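3' terminal uridylyl transferase (Trypanosoma brucei, PDB 5HZD) adds uridines to the 3'-hydroxyl end of guide RNAs, ribosomal RNAs and some mRNAs during mitochondrial RNA editing, using UTP and a magnesium or manganese ion. Local coordinates at residues A[145-148]-A[149-153]; A[206-209]-A[210-213]; A[232-236]-A[237-241]; A[272-275]-A[276-279]. One frame throughout, in Å; residues are numbered along the deposited sequence.

Contact 1: A[145-148]-A[149-153]; sequences NAVR and SITEL
T151 holds V147 twice. Its hydroxyl OG1 donates to V147 O at 2.7 Å, and its own amide N donates to the same oxygen at 3.0 Å. The two donors approach from opposite faces of the V147 carbonyl plane, so this one oxygen is gripped by both. The T151 hydroxyl reaches back because OG1 stands beside its backbone N (chi1 -62°). Helical threonines commonly bond this way to the carbonyl one turn earlier.

The other bonds are ordinary i to i+4 helix bonds. S149 N donates to N145 O at 2.8 Å. I150 N donates to A146 O, and E152 N to R148 O. The R148 chain bends at chi3, and N145 OD1 lies in the plane of its guanidinium, at the edge, 3.0 Å from NH1.

Packing within the turn is light. V147 and T151 lie side by side and point the same way, with V147 CG1 4.2 Å from T151 OG1.

The stretch is the middle of helix 143-156 in the palm domain. V147 and T151 rest on strands 164-167 and 174-177. A146, S149, I150 and L153 meet W100 of helix 80-100, and F289 touches A146, V147 and I150.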
loop_
_atom_site.group_PDB
_atom_site.type_symbol
_atom_site.label_atom_id
_atom_site.label_comp_id
_atom_site.label_asym_id
_atom_site.label_seq_id
_atom_site.Cartn_x
_atom_site.Cartn_y
_atom_site.Cartn_z
ATOM N N ASN A 145 17.059 10.589 -12.836
ATOM C CA ASN A 145 17.664 9.932 -13.993
ATOM C C ASN A 145 17.282 8.472 -14.056
ATOM O O ASN A 145 17.081 7.920 -15.145
ATOM C CB ASN A 145 19.193 10.110 -13.976
ATOM C CG ASN A 145 19.575 11.543 -14.056
ATOM O OD1 ASN A 145 18.961 12.297 -14.804
ATOM N ND2 ASN A 145 20.569 11.938 -13.285
ATOM N N ALA A 146 17.154 7.836 -12.891
ATOM C CA ALA A 146 16.706 6.454 -12.807
ATOM C C ALA A 146 15.297 6.333 -13.400
ATOM O O ALA A 146 14.997 5.418 -14.177
ATOM C CB ALA A 146 16.724 5.991 -11.345
ATOM N N VAL A 147 14.423 7.273 -13.043
ATOM C CA VAL A 147 13.068 7.262 -13.596
ATOM C C VAL A 147 13.086 7.353 -15.116
ATOM O O VAL A 147 12.381 6.579 -15.785
ATOM C CB VAL A 147 12.225 8.443 -13.033
ATOM C CG1 VAL A 147 11.006 8.737 -13.940
ATOM C CG2 VAL A 147 11.806 8.155 -11.600
ATOM N N ARG A 148 13.903 8.256 -15.669
ATOM C CA ARG A 148 13.960 8.422 -17.136
ATOM C C ARG A 148 14.576 7.174 -17.782
ATOM O O ARG A 148 14.073 6.708 -18.795
ATOM C CB ARG A 148 14.699 9.710 -17.529
ATOM C CG ARG A 148 13.992 10.941 -16.920
ATOM C CD ARG A 148 14.840 12.195 -16.845
ATOM N NE ARG A 148 15.348 12.580 -18.150
ATOM C CZ ARG A 148 16.645 12.682 -18.427
ATOM N NH1 ARG A 148 17.550 12.430 -17.474
ATOM N NH2 ARG A 148 17.040 13.042 -19.649
ATOM N N SER A 149 15.624 6.622 -17.172
ATOM C CA SER A 149 16.273 5.426 -17.742
ATOM C C SER A 149 15.335 4.246 -17.818
ATOM O O SER A 149 15.239 3.581 -18.873
ATOM C CB SER A 149 17.505 5.039 -16.912
ATOM O OG SER A 149 18.504 6.038 -17.030
ATOM N N ILE A 150 14.631 3.961 -16.730
ATOM C CA ILE A 150 13.755 2.791 -16.721
ATOM C C ILE A 150 12.504 3.013 -17.581
ATOM O O ILE A 150 12.013 2.082 -18.227
ATOM C CB ILE A 150 13.450 2.358 -15.294
ATOM C CG1 ILE A 150 14.772 1.855 -14.670
ATOM C CG2 ILE A 150 12.406 1.257 -15.279
ATOM C CD1 ILE A 150 14.679 1.710 -13.199
ATOM N N THR A 151 12.001 4.252 -17.616
ATOM C CA THR A 151 10.905 4.548 -18.538
ATOM C C THR A 151 11.263 4.181 -19.973
ATOM O O THR A 151 10.467 3.549 -20.651
ATOM C CB THR A 151 10.483 5.999 -18.439
ATOM O OG1 THR A 151 10.011 6.203 -17.105
ATOM C CG2 THR A 151 9.305 6.283 -19.398
ATOM N N GLU A 152 12.474 4.519 -20.397
ATOM C CA GLU A 152 12.883 4.242 -21.774
ATOM C C GLU A 152 13.014 2.747 -22.027
ATOM O O GLU A 152 12.622 2.256 -23.079
ATOM C CB GLU A 152 14.209 4.936 -22.083
ATOM C CG GLU A 152 14.766 4.621 -23.451
ATOM C CD GLU A 152 13.971 5.259 -24.580
ATOM O OE1 GLU A 152 13.026 6.044 -24.305
ATOM O OE2 GLU A 152 14.284 4.959 -25.760
ATOM N N LEU A 153 13.554 2.017 -21.065
ATOM C CA LEU A 153 13.630 0.558 -21.220
ATOM C C LEU A 153 12.243 -0.073 -21.341
ATOM O O LEU A 153 12.020 -0.992 -22.166
ATOM C CB LEU A 153 14.402 -0.092 -20.057
ATOM C CG LEU A 153 15.897 0.221 -19.991
ATOM C CD1 LEU A 153 16.537 -0.407 -18.746
ATOM C CD2 LEU A 153 16.619 -0.238 -21.273
#

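Contact 2: A[206-209]-A[210-213]; sequences PATR and EDRL
T208 and D211 exchange hydrogen bonds at the start of helix 209-223. D211 N donates to T208 OG1 at 3.1 Å. In return D211 OD2 accepts from T208 N at 3.0 Å with its anti lone pair, the one away from OD1. A chi1 of 63° sets T208 OG1 between the backbone N and the carbonyl carbon, where it faces the D211 amide. A water joins OG1 to E210 OE1. Backbone bonds follow: R212 N to T208 O at 2.9 Å, and L213 N to R209 O.

The reciprocal pair is a capping box, with T208 as N-cap. It closes the first turn of the helix that follows strand 198-203, in the PAP-associated region. D211 OD2 also bonds to S262 OG, which ties the cap to a nearby loop.

R212 bends at chi3 and folds back, so that R209 CA lies 3.5 Å above one face of its guanidinium. The side chains of R209 and R212 cross at about a right angle, their guanidinium planes 54° apart. L213 covers a face of the R209 guanidinium, with CD1 3.8 Å from NE. A207 CB touches D211 CB at 3.6 Å, and both A207 and R212 also lean on W233.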
loop_
_atom_site.group_PDB
_atom_site.type_symbol
_atom_site.label_atom_id
_atom_site.label_comp_id
_atom_site.label_asym_id
_atom_site.label_seq_id
_atom_site.Cartn_x
_atom_site.Cartn_y
_atom_site.Cartn_z
ATOM N N PRO A 206 16.299 -6.970 -44.229
ATOM C CA PRO A 206 16.285 -8.437 -44.254
ATOM C C PRO A 206 17.539 -9.005 -43.583
ATOM O O PRO A 206 18.637 -8.468 -43.777
ATOM C CB PRO A 206 16.275 -8.752 -45.753
ATOM C CG PRO A 206 16.889 -7.561 -46.400
ATOM C CD PRO A 206 16.491 -6.383 -45.560
ATOM N N ALA A 207 17.358 -10.074 -42.808
ATOM C CA ALA A 207 18.455 -10.746 -42.127
ATOM C C ALA A 207 19.041 -11.824 -43.025
ATOM O O ALA A 207 18.299 -12.575 -43.656
ATOM C CB ALA A 207 17.936 -11.389 -40.833
ATOM N N THR A 208 20.361 -11.916 -43.072
ATOM C CA THR A 208 21.007 -13.052 -43.711
ATOM C C THR A 208 20.814 -14.293 -42.855
ATOM O O THR A 208 20.334 -14.227 -41.734
ATOM C CB THR A 208 22.515 -12.826 -43.868
ATOM O OG1 THR A 208 23.109 -12.699 -42.568
ATOM C CG2 THR A 208 22.802 -11.543 -44.678
ATOM N N ARG A 209 21.199 -15.443 -43.392
ATOM C CA ARG A 209 21.114 -16.674 -42.620
ATOM C C ARG A 209 21.949 -16.585 -41.339
ATOM O O ARG A 209 21.512 -17.034 -40.276
ATOM C CB ARG A 209 21.539 -17.864 -43.495
ATOM C CG ARG A 209 21.902 -19.134 -42.726
ATOM C CD ARG A 209 20.704 -19.861 -42.151
ATOM N NE ARG A 209 21.112 -21.160 -41.613
ATOM C CZ ARG A 209 20.282 -22.035 -41.056
ATOM N NH1 ARG A 209 18.992 -21.751 -40.960
ATOM N NH2 ARG A 209 20.740 -23.194 -40.596
ATOM N N GLU A 210 23.128 -15.979 -41.430
ATOM C CA GLU A 210 23.986 -15.830 -40.271
ATOM C C GLU A 210 23.295 -14.919 -39.266
ATOM O O GLU A 210 23.314 -15.188 -38.066
ATOM C CB GLU A 210 25.344 -15.245 -40.644
ATOM C CG GLU A 210 26.236 -15.004 -39.448
ATOM C CD GLU A 210 27.600 -14.452 -39.801
ATOM O OE1 GLU A 210 27.732 -13.699 -40.799
ATOM O OE2 GLU A 210 28.555 -14.774 -39.060
ATOM N N ASP A 211 22.671 -13.848 -39.760
ATOM C CA ASP A 211 21.953 -12.913 -38.869
ATOM C C ASP A 211 20.822 -13.620 -38.125
ATOM O O ASP A 211 20.617 -13.389 -36.917
ATOM C CB ASP A 211 21.316 -11.762 -39.649
ATOM C CG ASP A 211 22.312 -10.757 -40.164
ATOM O OD1 ASP A 211 23.256 -10.381 -39.422
ATOM O OD2 ASP A 211 22.153 -10.336 -41.337
ATOM N N ARG A 212 20.062 -14.450 -38.840
ATOM C CA ARG A 212 18.941 -15.180 -38.224
ATOM C C ARG A 212 19.436 -16.075 -37.093
ATOM O O ARG A 212 18.808 -16.133 -36.028
ATOM C CB ARG A 212 18.154 -16.020 -39.261
ATOM C CG ARG A 212 17.374 -15.187 -40.298
ATOM C CD ARG A 212 16.377 -16.004 -41.169
ATOM N NE ARG A 212 17.002 -17.033 -41.983
ATOM C CZ ARG A 212 17.503 -16.845 -43.212
ATOM N NH1 ARG A 212 17.479 -15.638 -43.782
ATOM N NH2 ARG A 212 18.052 -17.867 -43.870
ATOM N N LEU A 213 20.554 -16.760 -37.310
ATOM C CA LEU A 213 21.109 -17.629 -36.268
ATOM C C LEU A 213 21.601 -16.835 -35.070
ATOM O O LEU A 213 21.488 -17.291 -33.923
ATOM C CB LEU A 213 22.228 -18.523 -36.820
ATOM C CG LEU A 213 21.764 -19.598 -37.805
ATOM C CD1 LEU A 213 22.978 -20.285 -38.407
ATOM C CD2 LEU A 213 20.879 -20.611 -37.114
HETATM O O HOH W 1 25.516 -11.555 -41.809
#

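Contact 3: A[232-236]-A[237-241]; sequences WWNRT and SDMMS
W233 and M240 make the tight side of this hairpin. M240 CB sits 3.5 Å from the centroid of the six-membered ring of W233, almost straight above the face. M240 CG continues over the ring and reaches CE2 at 3.4 Å. The sulfur lies obliquely to the five-membered ring, 4.2 Å from its centroid, a Met-aromatic contact. M240 carries CG anti to its backbone N (chi1 -170°) and crosses the indole obliquely. Helix 209-223 packs on this side of the sheet: L215 touches W233, and E216 OE2 accepts from W233 NE1.

The W232 side is more open. The W232 ring lies over S241, whose CB stands 3.4 Å above its plane toward the rim. This CH-pi contact is the main packing there, and W232 stays exposed. A water donates to W232 O and also bonds to S241 OG.

The turn is held by polar side chains. N234 OD1 accepts from D238 N at 3.0 Å, in the carbonyl plane and on a lone pair, and weakly from M239 N. N234 ND2 donates to D238 OD1 at 2.9 Å, nearly along the C-O axis of that oxygen. T236 OG1 donates to the same D238 oxygen at 2.7 Å, from above the carboxylate plane. D238 OD1 thus takes two donors, which probably stabilises its negative charge.

W232 and S241 form an antiparallel hydrogen-bonded pair. W233 and M240 are the next, non-hydrogen-bonded pair. N234 to S237 is a type I beta turn. They make the beta hairpin of strands 228-233 and 239-244; the first is an outermost strand of a four-stranded antiparallel sheet.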
loop_
_atom_site.group_PDB
_atom_site.type_symbol
_atom_site.label_atom_id
_atom_site.label_comp_id
_atom_site.label_asym_id
_atom_site.label_seq_id
_atom_site.Cartn_x
_atom_site.Cartn_y
_atom_site.Cartn_z
ATOM N N TRP A 232 10.139 -18.590 -35.337
ATOM C CA TRP A 232 9.874 -18.611 -36.777
ATOM C C TRP A 232 10.018 -17.249 -37.476
ATOM O O TRP A 232 9.844 -16.200 -36.860
ATOM C CB TRP A 232 8.512 -19.247 -37.061
ATOM C CG TRP A 232 7.291 -18.487 -36.583
ATOM C CD1 TRP A 232 6.418 -17.792 -37.372
ATOM C CD2 TRP A 232 6.766 -18.405 -35.237
ATOM N NE1 TRP A 232 5.401 -17.270 -36.610
ATOM C CE2 TRP A 232 5.586 -17.629 -35.298
ATOM C CE3 TRP A 232 7.179 -18.909 -33.990
ATOM C CZ2 TRP A 232 4.824 -17.326 -34.162
ATOM C CZ3 TRP A 232 6.419 -18.601 -32.853
ATOM C CH2 TRP A 232 5.253 -17.815 -32.951
ATOM N N TRP A 233 10.348 -17.276 -38.762
ATOM C CA TRP A 233 10.601 -16.051 -39.517
ATOM C C TRP A 233 9.579 -15.820 -40.620
ATOM O O TRP A 233 9.029 -16.773 -41.180
ATOM C CB TRP A 233 11.987 -16.108 -40.157
ATOM C CG TRP A 233 13.106 -16.007 -39.191
ATOM C CD1 TRP A 233 13.630 -17.008 -38.419
ATOM C CD2 TRP A 233 13.855 -14.827 -38.885
ATOM N NE1 TRP A 233 14.648 -16.516 -37.630
ATOM C CE2 TRP A 233 14.813 -15.182 -37.909
ATOM C CE3 TRP A 233 13.794 -13.503 -39.328
ATOM C CZ2 TRP A 233 15.722 -14.258 -37.383
ATOM C CZ3 TRP A 233 14.698 -12.586 -38.808
ATOM C CH2 TRP A 233 15.642 -12.966 -37.836
ATOM N N ASN A 234 9.338 -14.555 -40.954
ATOM C CA ASN A 234 8.480 -14.267 -42.100
ATOM C C ASN A 234 9.196 -14.422 -43.442
ATOM O O ASN A 234 10.406 -14.679 -43.496
ATOM C CB ASN A 234 7.763 -12.921 -41.963
ATOM C CG ASN A 234 8.694 -11.734 -42.132
ATOM O OD1 ASN A 234 9.910 -11.885 -42.166
ATOM N ND2 ASN A 234 8.115 -10.549 -42.270
ATOM N N ARG A 235 8.452 -14.258 -44.529
ATOM C CA ARG A 235 8.941 -14.677 -45.843
ATOM C C ARG A 235 10.092 -13.768 -46.259
ATOM O O ARG A 235 10.991 -14.180 -46.983
ATOM C CB ARG A 235 7.818 -14.639 -46.908
ATOM C CG ARG A 235 6.507 -15.464 -46.635
ATOM C CD ARG A 235 6.477 -16.231 -45.292
ATOM N NE ARG A 235 5.350 -15.919 -44.398
ATOM C CZ ARG A 235 4.974 -14.702 -43.993
ATOM N NH1 ARG A 235 5.597 -13.606 -44.403
ATOM N NH2 ARG A 235 3.940 -14.579 -43.173
ATOM N N THR A 236 10.059 -12.527 -45.773
ATOM C CA THR A 236 11.050 -11.517 -46.143
ATOM C C THR A 236 12.238 -11.433 -45.167
ATOM O O THR A 236 13.129 -10.587 -45.341
ATOM C CB THR A 236 10.400 -10.126 -46.262
ATOM O OG1 THR A 236 9.443 -9.952 -45.214
ATOM C CG2 THR A 236 9.693 -9.986 -47.596
ATOM N N SER A 237 12.251 -12.319 -44.170
ATOM C CA SER A 237 13.338 -12.394 -43.192
ATOM C C SER A 237 13.550 -11.090 -42.443
ATOM O O SER A 237 14.694 -10.755 -42.093
ATOM C CB SER A 237 14.653 -12.803 -43.861
ATOM O OG SER A 237 14.600 -14.141 -44.328
ATOM N N ASP A 238 12.475 -10.349 -42.198
ATOM C CA ASP A 238 12.590 -9.094 -41.445
ATOM C C ASP A 238 11.683 -9.034 -40.235
ATOM O O ASP A 238 11.505 -7.986 -39.610
ATOM C CB ASP A 238 12.428 -7.851 -42.351
ATOM C CG ASP A 238 11.146 -7.879 -43.178
ATOM O OD1 ASP A 238 10.266 -8.733 -42.914
ATOM O OD2 ASP A 238 11.025 -7.030 -44.089
ATOM N N MET A 239 11.131 -10.186 -39.869
ATOM C CA MET A 239 10.419 -10.309 -38.631
ATOM C C MET A 239 10.621 -11.711 -38.100
ATOM O O MET A 239 10.449 -12.685 -38.825
ATOM C CB MET A 239 8.927 -10.026 -38.815
ATOM C CG MET A 239 8.161 -10.241 -37.540
ATOM S SD MET A 239 6.399 -10.002 -37.791
ATOM C CE MET A 239 6.072 -11.249 -39.034
ATOM N N MET A 240 11.006 -11.811 -36.840
ATOM C CA MET A 240 11.131 -13.108 -36.184
ATOM C C MET A 240 10.172 -13.144 -35.015
ATOM O O MET A 240 10.141 -12.247 -34.183
ATOM C CB MET A 240 12.547 -13.366 -35.662
ATOM C CG MET A 240 12.750 -14.828 -35.186
ATOM S SD MET A 240 14.303 -15.105 -34.306
ATOM C CE MET A 240 13.845 -14.623 -32.633
ATOM N N SER A 241 9.382 -14.202 -34.929
ATOM C CA SER A 241 8.508 -14.377 -33.778
ATOM C C SER A 241 9.049 -15.505 -32.913
ATOM O O SER A 241 9.723 -16.403 -33.414
ATOM C CB SER A 241 7.095 -14.735 -34.226
ATOM O OG SER A 241 6.586 -13.778 -35.134
HETATM O O HOH W 2 7.553 -14.112 -37.802
#

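Contact 4: A[272-275]-A[276-279]; sequences AHDE and CRPE
H273 meets C276 and R277 through two different acceptors. Its ring nitrogen ND1 accepts from C276 N at 2.9 Å, in a nearly straight bond (172°). The donor is tilted 20° from the ring plane. The backbone oxygen of H273 accepts from R277 NE at 2.9 Å, on a lone pair in the carbonyl plane. The bond also lies close to the guanidinium plane.

ND1 has a second donor. E275 N points to it at 3.0 Å, from far out of the ring plane. Two amides therefore share one nitrogen, which is consistent with an unprotonated ND1. With CG anti to the backbone N of H273 (chi1 -163°), the ring turns its ND1 edge toward the C276 amide.

Around the R277 guanidinium, D274 O lies 3.4 Å above the plane, offset toward the rim. D274 OD1 makes a long ion pair with NH2 at 3.9 Å, with no N-H aimed at it. A water between D274 OD1 and R277 NH2 bonds to both. Another water links H273 N to C276 O.

Further out, R277 NH1 donates to G158 O, and R277 O accepts from N282 ND2. A272 O is bonded by R200. The arrangement is an irregular surface turn closed by a histidine side chain. It lies in the loop from strand 267-271 to strand 285-288, where the chain passes from the antiparallel sheet back to the mixed palm sheet.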
loop_
_atom_site.group_PDB
_atom_site.type_symbol
_atom_site.label_atom_id
_atom_site.label_comp_id
_atom_site.label_asym_id
_atom_site.label_seq_id
_atom_site.Cartn_x
_atom_site.Cartn_y
_atom_site.Cartn_z
ATOM N N ALA A 272 3.702 -10.156 -28.963
ATOM C CA ALA A 272 3.052 -10.469 -30.231
ATOM C C ALA A 272 1.623 -9.922 -30.324
ATOM O O ALA A 272 1.100 -9.746 -31.416
ATOM C CB ALA A 272 3.070 -11.980 -30.481
ATOM N N HIS A 273 1.011 -9.633 -29.179
ATOM C CA HIS A 273 -0.358 -9.118 -29.143
ATOM C C HIS A 273 -0.476 -7.834 -28.341
ATOM O O HIS A 273 0.184 -7.674 -27.314
ATOM C CB HIS A 273 -1.286 -10.163 -28.521
ATOM C CG HIS A 273 -2.738 -9.928 -28.798
ATOM N ND1 HIS A 273 -3.568 -9.272 -27.916
ATOM C CD2 HIS A 273 -3.510 -10.275 -29.855
ATOM C CE1 HIS A 273 -4.785 -9.208 -28.424
ATOM N NE2 HIS A 273 -4.778 -9.813 -29.597
ATOM N N ASP A 274 -1.339 -6.929 -28.794
ATOM C CA ASP A 274 -1.475 -5.613 -28.169
ATOM C C ASP A 274 -2.181 -5.603 -26.822
ATOM O O ASP A 274 -1.974 -4.682 -26.035
ATOM C CB ASP A 274 -2.175 -4.629 -29.112
ATOM C CG ASP A 274 -1.275 -4.155 -30.233
ATOM O OD1 ASP A 274 -0.037 -4.281 -30.100
ATOM O OD2 ASP A 274 -1.802 -3.646 -31.246
ATOM N N GLU A 275 -3.021 -6.601 -26.557
ATOM C CA GLU A 275 -3.745 -6.655 -25.282
ATOM C C GLU A 275 -3.407 -7.883 -24.435
ATOM O O GLU A 275 -3.307 -7.791 -23.207
ATOM C CB GLU A 275 -5.261 -6.594 -25.504
ATOM C CG GLU A 275 -5.766 -5.262 -26.032
ATOM C CD GLU A 275 -7.238 -5.035 -25.730
ATOM O OE1 GLU A 275 -7.894 -5.955 -25.187
ATOM O OE2 GLU A 275 -7.742 -3.930 -26.033
ATOM N N CYS A 276 -3.237 -9.025 -25.095
ATOM C CA CYS A 276 -2.909 -10.271 -24.415
ATOM C C CYS A 276 -1.398 -10.377 -24.183
ATOM O O CYS A 276 -0.651 -10.800 -25.070
ATOM C CB CYS A 276 -3.389 -11.447 -25.258
ATOM S SG CYS A 276 -3.279 -13.023 -24.428
ATOM N N ARG A 277 -0.962 -10.013 -22.980
ATOM C CA ARG A 277 0.460 -9.773 -22.724
ATOM C C ARG A 277 0.877 -10.331 -21.371
ATOM O O ARG A 277 0.017 -10.707 -20.546
ATOM C CB ARG A 277 0.694 -8.252 -22.765
ATOM C CG ARG A 277 0.547 -7.635 -24.170
ATOM C CD ARG A 277 0.730 -6.120 -24.149
ATOM N NE ARG A 277 1.209 -5.658 -25.450
ATOM C CZ ARG A 277 1.712 -4.443 -25.662
ATOM N NH1 ARG A 277 1.754 -3.569 -24.655
ATOM N NH2 ARG A 277 2.154 -4.101 -26.871
ATOM N N PRO A 278 2.193 -10.378 -21.115
ATOM C CA PRO A 278 2.698 -10.748 -19.789
ATOM C C PRO A 278 2.116 -9.897 -18.634
ATOM O O PRO A 278 1.713 -8.733 -18.842
ATOM C CB PRO A 278 4.203 -10.492 -19.911
ATOM C CG PRO A 278 4.483 -10.768 -21.380
ATOM C CD PRO A 278 3.289 -10.205 -22.101
ATOM N N GLU A 279 2.079 -10.485 -17.442
ATOM C CA GLU A 279 1.471 -9.871 -16.238
ATOM C C GLU A 279 1.825 -8.398 -15.993
ATOM O O GLU A 279 0.956 -7.583 -15.637
ATOM C CB GLU A 279 1.797 -10.726 -15.000
ATOM C CG GLU A 279 1.053 -12.083 -14.928
ATOM C CD GLU A 279 1.700 -13.218 -15.727
ATOM O OE1 GLU A 279 2.723 -13.016 -16.441
ATOM O OE2 GLU A 279 1.190 -14.357 -15.667
HETATM O O HOH W 3 1.659 -10.980 -26.611
HETATM O O HOH W 4 2.369 -5.516 -29.011
#

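In the fold
The four contacts follow one another along the chain without overlap. Contact 1 lies on helix 143-156, beside the mixed palm sheet. Contacts 2 and 3 belong to the four-stranded antiparallel sheet and its helix 209-223, with centres 10 Å apart. They touch: A207 N lies 2.8 Å from S237 O, probably hydrogen-bonded. Contact 4 is in the loop that leaves this sheet for palm strand 285-288. Its centre is 20 Å from that of contact 3 and 22 Å from that of contact 1. The chain thus leaves the catalytic palm, builds a separate sheet and returns. Contacts 2, 3 and 4 lie away from the annotated sites.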